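Local coordinates for uncharacterized protein (Bacillus thuringiensis serovar kurstaki, PDB 4XE8), which is a bacterial actin-like ParM protein that binds adenine nucleotide and probably polymerises into filaments that segregate plasmid DNA, at residues R306-E311 and P323-K328; D342-Y347 and V374-A379. The protein carries 2 engineered substitutions. One frame throughout, in Å; residues are numbered along the deposited sequence.

Contact 1 of 2, residues R306-E311 and P323-K328. With ADP (adenosine-5'-diphosphate), chain C.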
loop_
_atom_site.group_PDB
_atom_site.type_symbol
_atom_site.label_atom_id
_atom_site.label_comp_id
_atom_site.label_asym_id
_atom_site.label_seq_id
_atom_site.Cartn_x
_atom_site.Cartn_y
_atom_site.Cartn_z
ATOM N N ARG A 306 -13.243 -6.456 -7.873
ATOM C CA ARG A 306 -14.462 -6.708 -8.636
ATOM C C ARG A 306 -15.690 -6.962 -7.763
ATOM O O ARG A 306 -16.800 -6.585 -8.133
ATOM C CB ARG A 306 -14.253 -7.891 -9.590
ATOM C CG ARG A 306 -13.252 -7.610 -10.704
ATOM C CD ARG A 306 -13.324 -8.640 -11.828
ATOM N NE ARG A 306 -14.498 -9.504 -11.736
ATOM C CZ ARG A 306 -14.446 -10.833 -11.700
ATOM N NH1 ARG A 306 -13.275 -11.453 -11.753
ATOM N NH2 ARG A 306 -15.563 -11.542 -11.617
ATOM N N LEU A 307 -15.497 -7.590 -6.608
ATOM C CA LEU A 307 -16.632 -7.987 -5.778
ATOM C C LEU A 307 -16.815 -7.127 -4.527
ATOM O O LEU A 307 -17.929 -6.705 -4.219
ATOM C CB LEU A 307 -16.492 -9.456 -5.367
ATOM C CG LEU A 307 -17.704 -10.085 -4.675
ATOM C CD1 LEU A 307 -18.912 -10.081 -5.600
ATOM C CD2 LEU A 307 -17.394 -11.499 -4.209
ATOM N N VAL A 308 -15.726 -6.865 -3.809
ATOM C CA VAL A 308 -15.823 -6.266 -2.478
ATOM C C VAL A 308 -15.849 -4.735 -2.467
ATOM O O VAL A 308 -16.742 -4.137 -1.865
ATOM C CB VAL A 308 -14.664 -6.740 -1.584
ATOM C CG1 VAL A 308 -14.648 -5.967 -0.273
ATOM C CG2 VAL A 308 -14.773 -8.237 -1.332
ATOM N N MET A 309 -14.875 -4.109 -3.123
ATOM C CA MET A 309 -14.753 -2.647 -3.125
ATOM C C MET A 309 -16.041 -1.876 -3.465
ATOM O O MET A 309 -16.356 -0.900 -2.781
ATOM C CB MET A 309 -13.636 -2.213 -4.082
ATOM C CG MET A 309 -12.239 -2.285 -3.485
ATOM S SD MET A 309 -10.963 -1.812 -4.667
ATOM C CE MET A 309 -9.499 -1.869 -3.638
ATOM N N PRO A 310 -16.791 -2.294 -4.510
ATOM C CA PRO A 310 -18.025 -1.551 -4.801
ATOM C C PRO A 310 -19.045 -1.576 -3.661
ATOM O O PRO A 310 -19.729 -0.577 -3.435
ATOM C CB PRO A 310 -18.586 -2.273 -6.033
ATOM C CG PRO A 310 -17.402 -2.882 -6.679
ATOM C CD PRO A 310 -16.520 -3.309 -5.547
ATOM N N GLU A 311 -19.143 -2.698 -2.957
ATOM C CA GLU A 311 -20.091 -2.822 -1.855
ATOM C C GLU A 311 -19.650 -2.002 -0.648
ATOM O O GLU A 311 -20.475 -1.395 0.035
ATOM C CB GLU A 311 -20.267 -4.289 -1.456
ATOM C CG GLU A 311 -20.969 -5.133 -2.506
ATOM C CD GLU A 311 -22.349 -4.607 -2.847
ATOM O OE1 GLU A 311 -23.221 -4.596 -1.953
ATOM O OE2 GLU A 311 -22.563 -4.204 -4.010
ATOM N N PRO A 323 -25.150 -4.679 2.148
ATOM C CA PRO A 323 -24.421 -5.137 0.959
ATOM C C PRO A 323 -24.851 -6.509 0.444
ATOM O O PRO A 323 -25.277 -7.366 1.218
ATOM C CB PRO A 323 -22.972 -5.180 1.446
ATOM C CG PRO A 323 -23.090 -5.494 2.894
ATOM C CD PRO A 323 -24.335 -4.789 3.370
ATOM N N THR A 324 -24.732 -6.699 -0.866
ATOM C CA THR A 324 -25.001 -7.984 -1.499
ATOM C C THR A 324 -23.766 -8.462 -2.256
ATOM O O THR A 324 -23.104 -7.676 -2.935
ATOM C CB THR A 324 -26.192 -7.903 -2.476
ATOM O OG1 THR A 324 -27.326 -7.336 -1.808
ATOM C CG2 THR A 324 -26.555 -9.286 -3.001
ATOM N N PHE A 325 -23.452 -9.746 -2.132
ATOM C CA PHE A 325 -22.340 -10.327 -2.873
ATOM C C PHE A 325 -22.793 -11.532 -3.687
ATOM O O PHE A 325 -23.237 -12.538 -3.133
ATOM C CB PHE A 325 -21.209 -10.733 -1.925
ATOM C CG PHE A 325 -20.672 -9.599 -1.105
ATOM C CD1 PHE A 325 -19.679 -8.774 -1.605
ATOM C CD2 PHE A 325 -21.155 -9.360 0.171
ATOM C CE1 PHE A 325 -19.181 -7.730 -0.852
ATOM C CE2 PHE A 325 -20.660 -8.319 0.929
ATOM C CZ PHE A 325 -19.672 -7.502 0.417
ATOM N N SER A 326 -22.689 -11.420 -5.006
ATOM C CA SER A 326 -23.029 -12.529 -5.887
ATOM C C SER A 326 -21.895 -12.789 -6.869
ATOM O O SER A 326 -21.341 -11.859 -7.456
ATOM C CB SER A 326 -24.334 -12.252 -6.638
ATOM O OG SER A 326 -24.177 -11.188 -7.559
ATOM N N VAL A 327 -21.551 -14.061 -7.038
ATOM C CA VAL A 327 -20.451 -14.448 -7.908
ATOM C C VAL A 327 -20.961 -15.216 -9.120
ATOM O O VAL A 327 -21.768 -16.135 -8.989
ATOM C CB VAL A 327 -19.417 -15.310 -7.155
ATOM C CG1 VAL A 327 -18.267 -15.698 -8.077
ATOM C CG2 VAL A 327 -18.899 -14.567 -5.933
ATOM N N LYS A 328 -20.491 -14.825 -10.300
ATOM C CA LYS A 328 -20.834 -15.527 -11.530
ATOM C C LYS A 328 -19.690 -16.439 -11.953
ATOM O O LYS A 328 -18.625 -15.970 -12.356
ATOM C CB LYS A 328 -21.165 -14.535 -12.645
ATOM C CG LYS A 328 -22.352 -13.637 -12.343
ATOM C CD LYS A 328 -22.539 -12.588 -13.425
ATOM C CE LYS A 328 -23.695 -11.656 -13.099
ATOM N NZ LYS A 328 -23.799 -10.540 -14.079
HETATM P PB ADP C . -0.511 -3.709 2.558
HETATM O O1B ADP C . -0.052 -3.875 1.130
HETATM O O2B ADP C . 0.021 -4.756 3.515
HETATM O O3B ADP C . -0.414 -2.300 3.091
HETATM P PA ADP C . -3.208 -2.848 2.457
HETATM O O1A ADP C . -3.028 -1.951 1.256
HETATM O O2A ADP C . -3.277 -2.225 3.832
HETATM O O3A ADP C . -2.090 -4.011 2.488
HETATM O "O5'" ADP C . -4.542 -3.717 2.222
HETATM C "C5'" ADP C . -5.134 -4.458 3.285
HETATM C "C4'" ADP C . -6.315 -5.238 2.725
HETATM O "O4'" ADP C . -7.435 -4.368 2.549
HETATM C "C3'" ADP C . -5.994 -5.830 1.362
HETATM O "O3'" ADP C . -6.368 -7.209 1.369
HETATM C "C2'" ADP C . -6.874 -5.083 0.381
HETATM O "O2'" ADP C . -7.356 -5.952 -0.647
HETATM C "C1'" ADP C . -8.004 -4.571 1.257
HETATM N N9 ADP C . -8.600 -3.316 0.739
HETATM C C8 ADP C . -7.948 -2.214 0.319
HETATM N N7 ADP C . -8.825 -1.257 -0.091
HETATM C C5 ADP C . -10.068 -1.754 0.067
HETATM C C6 ADP C . -11.453 -1.283 -0.166
HETATM N N6 ADP C . -11.706 -0.049 -0.666
HETATM N N1 ADP C . -12.463 -2.127 0.140
HETATM C C2 ADP C . -12.241 -3.357 0.636
HETATM N N3 ADP C . -11.014 -3.851 0.871
HETATM C C4 ADP C . -9.911 -3.111 0.609
#
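E311 folds back at its second torsion (chi2 -58°), which carries its carboxylate up to the backbone of P323 and T324, while F325 sets CG opposite its own carbonyl carbon (chi1 -58°) and thereby turns its ring edge toward helix 300-316. In this actin-like fold that helix passes the adenine end of the nucleotide cleft, and the incoming strand 326-329, one arm of a two-stranded antiparallel hairpin, packs beside it. The one hydrogen bond between the segments runs from T324 N to E311 OE1 at 2.8 Å; it is bent, with an N-H...O angle of 152°, and meets the oxygen from above the carboxylate plane. OE1 has a second hydrogen-bond partner in the hydroxyl of Y321, and it also lies close to another acceptor, T324 O, at 3.2 Å.

CE1 and CZ of F325 run beside E311 CB and CG, with CE1 3.6 Å from E311 CG, and the ring edge meets the helix backbone at L307 O and V308 CA. V340 and M344 of helix 337-362 also pack against the ring. Further along, L307 drapes over the strand: CD1 lies against S326 O, and the L307 and V327 side chains meet at about a right angle, CD2 to CG2 3.8 Å. V308 is shared, CG2 on the F325 side and CG1 against ADP C2, while M309 points away from F325 onto adenine, its CG 3.6 Å from ADP C6.

Contact 2 of 2, residues D342-Y347 and V374-A379; sequences DGMLKY and VLFGYA. With ADP (adenosine-5'-diphosphate), chain C.
M344 and G377 bring the backbones within 5.0 Å, CA to CA, where helix 337-362 passes the break between helices 372-376 and 378-381; G377 is the first residue to leave the first helix and sits at the N-cap position of the second. The join is apolar, without a hydrogen bond between the segments, and it backs the adenine side of the nucleotide cleft of this actin-like fold. F376 holds CG anti to its backbone N (chi1 170°), sending the ring toward helix 337-362, where its edge meets the face of Y347 in a T-shaped stack: centroids 5.4 Å apart, planes at 68°. The closest carbons are Y347 CD2 and F376 CD2, at 3.7 Å. Y347 also stacks edge-to-face with Y267, which ties it to helix 265-279.

M344 comes over one face of the F376 ring, its CG set toward the rim, and the same CG lies 3.4 Å from F376 O. G377 CA lies at the edge of the Y347 ring, 4.1 Å from CD2. Farther out, L345 CD2 rests on A379 CB at 4.1 Å. On the ligand side, L375 puts CB 3.5 Å from ADP C6, and F376 CB approaches N3. With two rings, the M344 methylene and the L345 and A379 methyls in contact, the join depends on close shape fit, and F376 links adenine directly to the packing of helix 337-362.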
loop_
_atom_site.group_PDB
_atom_site.type_symbol
_atom_site.label_atom_id
_atom_site.label_comp_id
_atom_site.label_asym_id
_atom_site.label_seq_id
_atom_site.Cartn_x
_atom_site.Cartn_y
_atom_site.Cartn_z
ATOM N N ASP A 342 -19.557 -13.163 6.733
ATOM C CA ASP A 342 -19.054 -13.968 7.841
ATOM C C ASP A 342 -17.548 -13.785 8.007
ATOM O O ASP A 342 -17.056 -13.588 9.118
ATOM C CB ASP A 342 -19.387 -15.448 7.630
ATOM C CG ASP A 342 -20.836 -15.773 7.952
ATOM O OD1 ASP A 342 -21.633 -14.831 8.147
ATOM O OD2 ASP A 342 -21.180 -16.974 8.000
ATOM N N GLY A 343 -16.823 -13.844 6.894
ATOM C CA GLY A 343 -15.383 -13.665 6.912
ATOM C C GLY A 343 -14.983 -12.253 7.297
ATOM O O GLY A 343 -14.007 -12.050 8.020
ATOM N N MET A 344 -15.741 -11.275 6.810
ATOM C CA MET A 344 -15.484 -9.874 7.128
ATOM C C MET A 344 -15.604 -9.613 8.623
ATOM O O MET A 344 -14.706 -9.035 9.234
ATOM C CB MET A 344 -16.448 -8.962 6.366
ATOM C CG MET A 344 -16.112 -8.778 4.897
ATOM S SD MET A 344 -17.370 -7.819 4.025
ATOM C CE MET A 344 -16.512 -7.464 2.496
ATOM N N LEU A 345 -16.718 -10.044 9.207
ATOM C CA LEU A 345 -16.972 -9.836 10.629
ATOM C C LEU A 345 -15.998 -10.634 11.490
ATOM O O LEU A 345 -15.587 -10.178 12.555
ATOM C CB LEU A 345 -18.416 -10.206 10.972
ATOM C CG LEU A 345 -19.476 -9.324 10.308
ATOM C CD1 LEU A 345 -20.879 -9.811 10.638
ATOM C CD2 LEU A 345 -19.294 -7.868 10.716
ATOM N N LYS A 346 -15.633 -11.824 11.022
ATOM C CA LYS A 346 -14.627 -12.637 11.697
ATOM C C LYS A 346 -13.310 -11.869 11.781
ATOM O O LYS A 346 -12.648 -11.865 12.818
ATOM C CB LYS A 346 -14.432 -13.967 10.965
ATOM C CG LYS A 346 -13.400 -14.896 11.589
ATOM C CD LYS A 346 -13.499 -16.293 10.985
ATOM C CE LYS A 346 -12.344 -17.183 11.418
ATOM N NZ LYS A 346 -11.184 -17.086 10.487
ATOM N N TYR A 347 -12.948 -11.208 10.685
ATOM C CA TYR A 347 -11.760 -10.363 10.659
ATOM C C TYR A 347 -11.930 -9.171 11.592
ATOM O O TYR A 347 -11.024 -8.836 12.357
ATOM C CB TYR A 347 -11.469 -9.879 9.237
ATOM C CG TYR A 347 -10.376 -8.837 9.153
ATOM C CD1 TYR A 347 -9.038 -9.197 9.251
ATOM C CD2 TYR A 347 -10.682 -7.493 8.970
ATOM C CE1 TYR A 347 -8.034 -8.248 9.174
ATOM C CE2 TYR A 347 -9.685 -6.536 8.890
ATOM C CZ TYR A 347 -8.364 -6.919 8.994
ATOM O OH TYR A 347 -7.367 -5.974 8.915
ATOM N N VAL A 374 -9.239 -1.666 7.411
ATOM C CA VAL A 374 -10.343 -0.827 7.856
ATOM C C VAL A 374 -11.502 -0.922 6.867
ATOM O O VAL A 374 -12.667 -1.000 7.256
ATOM C CB VAL A 374 -9.906 0.646 8.007
ATOM C CG1 VAL A 374 -11.110 1.552 8.238
ATOM C CG2 VAL A 374 -8.895 0.788 9.138
ATOM N N LEU A 375 -11.166 -0.934 5.581
ATOM C CA LEU A 375 -12.171 -0.989 4.529
ATOM C C LEU A 375 -12.730 -2.398 4.343
ATOM O O LEU A 375 -13.942 -2.578 4.223
ATOM C CB LEU A 375 -11.582 -0.475 3.215
ATOM C CG LEU A 375 -11.215 1.010 3.220
ATOM C CD1 LEU A 375 -10.350 1.360 2.015
ATOM C CD2 LEU A 375 -12.475 1.863 3.247
ATOM N N PHE A 376 -11.845 -3.391 4.317
ATOM C CA PHE A 376 -12.257 -4.781 4.146
ATOM C C PHE A 376 -13.198 -5.229 5.262
ATOM O O PHE A 376 -14.173 -5.939 5.012
ATOM C CB PHE A 376 -11.035 -5.702 4.093
ATOM C CG PHE A 376 -11.376 -7.165 4.159
ATOM C CD1 PHE A 376 -11.913 -7.816 3.059
ATOM C CD2 PHE A 376 -11.153 -7.893 5.319
ATOM C CE1 PHE A 376 -12.227 -9.163 3.116
ATOM C CE2 PHE A 376 -11.463 -9.240 5.382
ATOM C CZ PHE A 376 -12.002 -9.876 4.280
ATOM N N GLY A 377 -12.901 -4.812 6.488
ATOM C CA GLY A 377 -13.725 -5.170 7.627
ATOM C C GLY A 377 -14.590 -4.021 8.105
ATOM O O GLY A 377 -14.920 -3.938 9.287
ATOM N N TYR A 378 -14.962 -3.138 7.180
ATOM C CA TYR A 378 -15.735 -1.943 7.509
ATOM C C TYR A 378 -17.062 -2.268 8.185
ATOM O O TYR A 378 -17.505 -1.536 9.066
ATOM C CB TYR A 378 -15.996 -1.113 6.251
ATOM C CG TYR A 378 -16.732 0.182 6.516
ATOM C CD1 TYR A 378 -16.102 1.242 7.155
ATOM C CD2 TYR A 378 -18.058 0.343 6.132
ATOM C CE1 TYR A 378 -16.770 2.427 7.404
ATOM C CE2 TYR A 378 -18.734 1.524 6.375
ATOM C CZ TYR A 378 -18.086 2.562 7.012
ATOM O OH TYR A 378 -18.754 3.741 7.255
ATOM N N ALA A 379 -17.686 -3.367 7.769
ATOM C CA ALA A 379 -18.981 -3.775 8.308
ATOM C C ALA A 379 -18.954 -3.899 9.826
ATOM O O ALA A 379 -19.916 -3.542 10.505
ATOM C CB ALA A 379 -19.419 -5.087 7.682
HETATM P PB ADP C . -0.511 -3.709 2.558
HETATM O O1B ADP C . -0.052 -3.875 1.130
HETATM O O2B ADP C . 0.021 -4.756 3.515
HETATM O O3B ADP C . -0.414 -2.300 3.091
HETATM P PA ADP C . -3.208 -2.848 2.457
HETATM O O1A ADP C . -3.028 -1.951 1.256
HETATM O O2A ADP C . -3.277 -2.225 3.832
HETATM O O3A ADP C . -2.090 -4.011 2.488
HETATM O "O5'" ADP C . -4.542 -3.717 2.222
HETATM C "C5'" ADP C . -5.134 -4.458 3.285
HETATM C "C4'" ADP C . -6.315 -5.238 2.725
HETATM O "O4'" ADP C . -7.435 -4.368 2.549
HETATM C "C3'" ADP C . -5.994 -5.830 1.362
HETATM O "O3'" ADP C . -6.368 -7.209 1.369
HETATM C "C2'" ADP C . -6.874 -5.083 0.381
HETATM O "O2'" ADP C . -7.356 -5.952 -0.647
HETATM C "C1'" ADP C . -8.004 -4.571 1.257
HETATM N N9 ADP C . -8.600 -3.316 0.739
HETATM C C8 ADP C . -7.948 -2.214 0.319
HETATM N N7 ADP C . -8.825 -1.257 -0.091
HETATM C C5 ADP C . -10.068 -1.754 0.067
HETATM C C6 ADP C . -11.453 -1.283 -0.166
HETATM N N6 ADP C . -11.706 -0.049 -0.666
HETATM N N1 ADP C . -12.463 -2.127 0.140
HETATM C C2 ADP C . -12.241 -3.357 0.636
HETATM N N3 ADP C . -11.014 -3.851 0.871
HETATM C C4 ADP C . -9.911 -3.111 0.609
#

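Contact 1 closes along the chain before contact 2 opens, and their centres lie 13 Å apart. M344 joins them: its CE, at the end of an extended chain, is 3.7 Å from V308 CG1 and 3.8 Å from F325 CZ, so one methionine touches both segments of contact 1 while its CG serves contact 2. Both contacts also reach ADP. M309 of contact 1 and L375 of contact 2 clamp the two faces of adenine, with V308 beside C2 and F376 beside N3, whereas K21, K23, T264, G372 and A239 supply hydrogen bonds to the nucleotide. V308 and F376, which also touch adenine, both pack on M344.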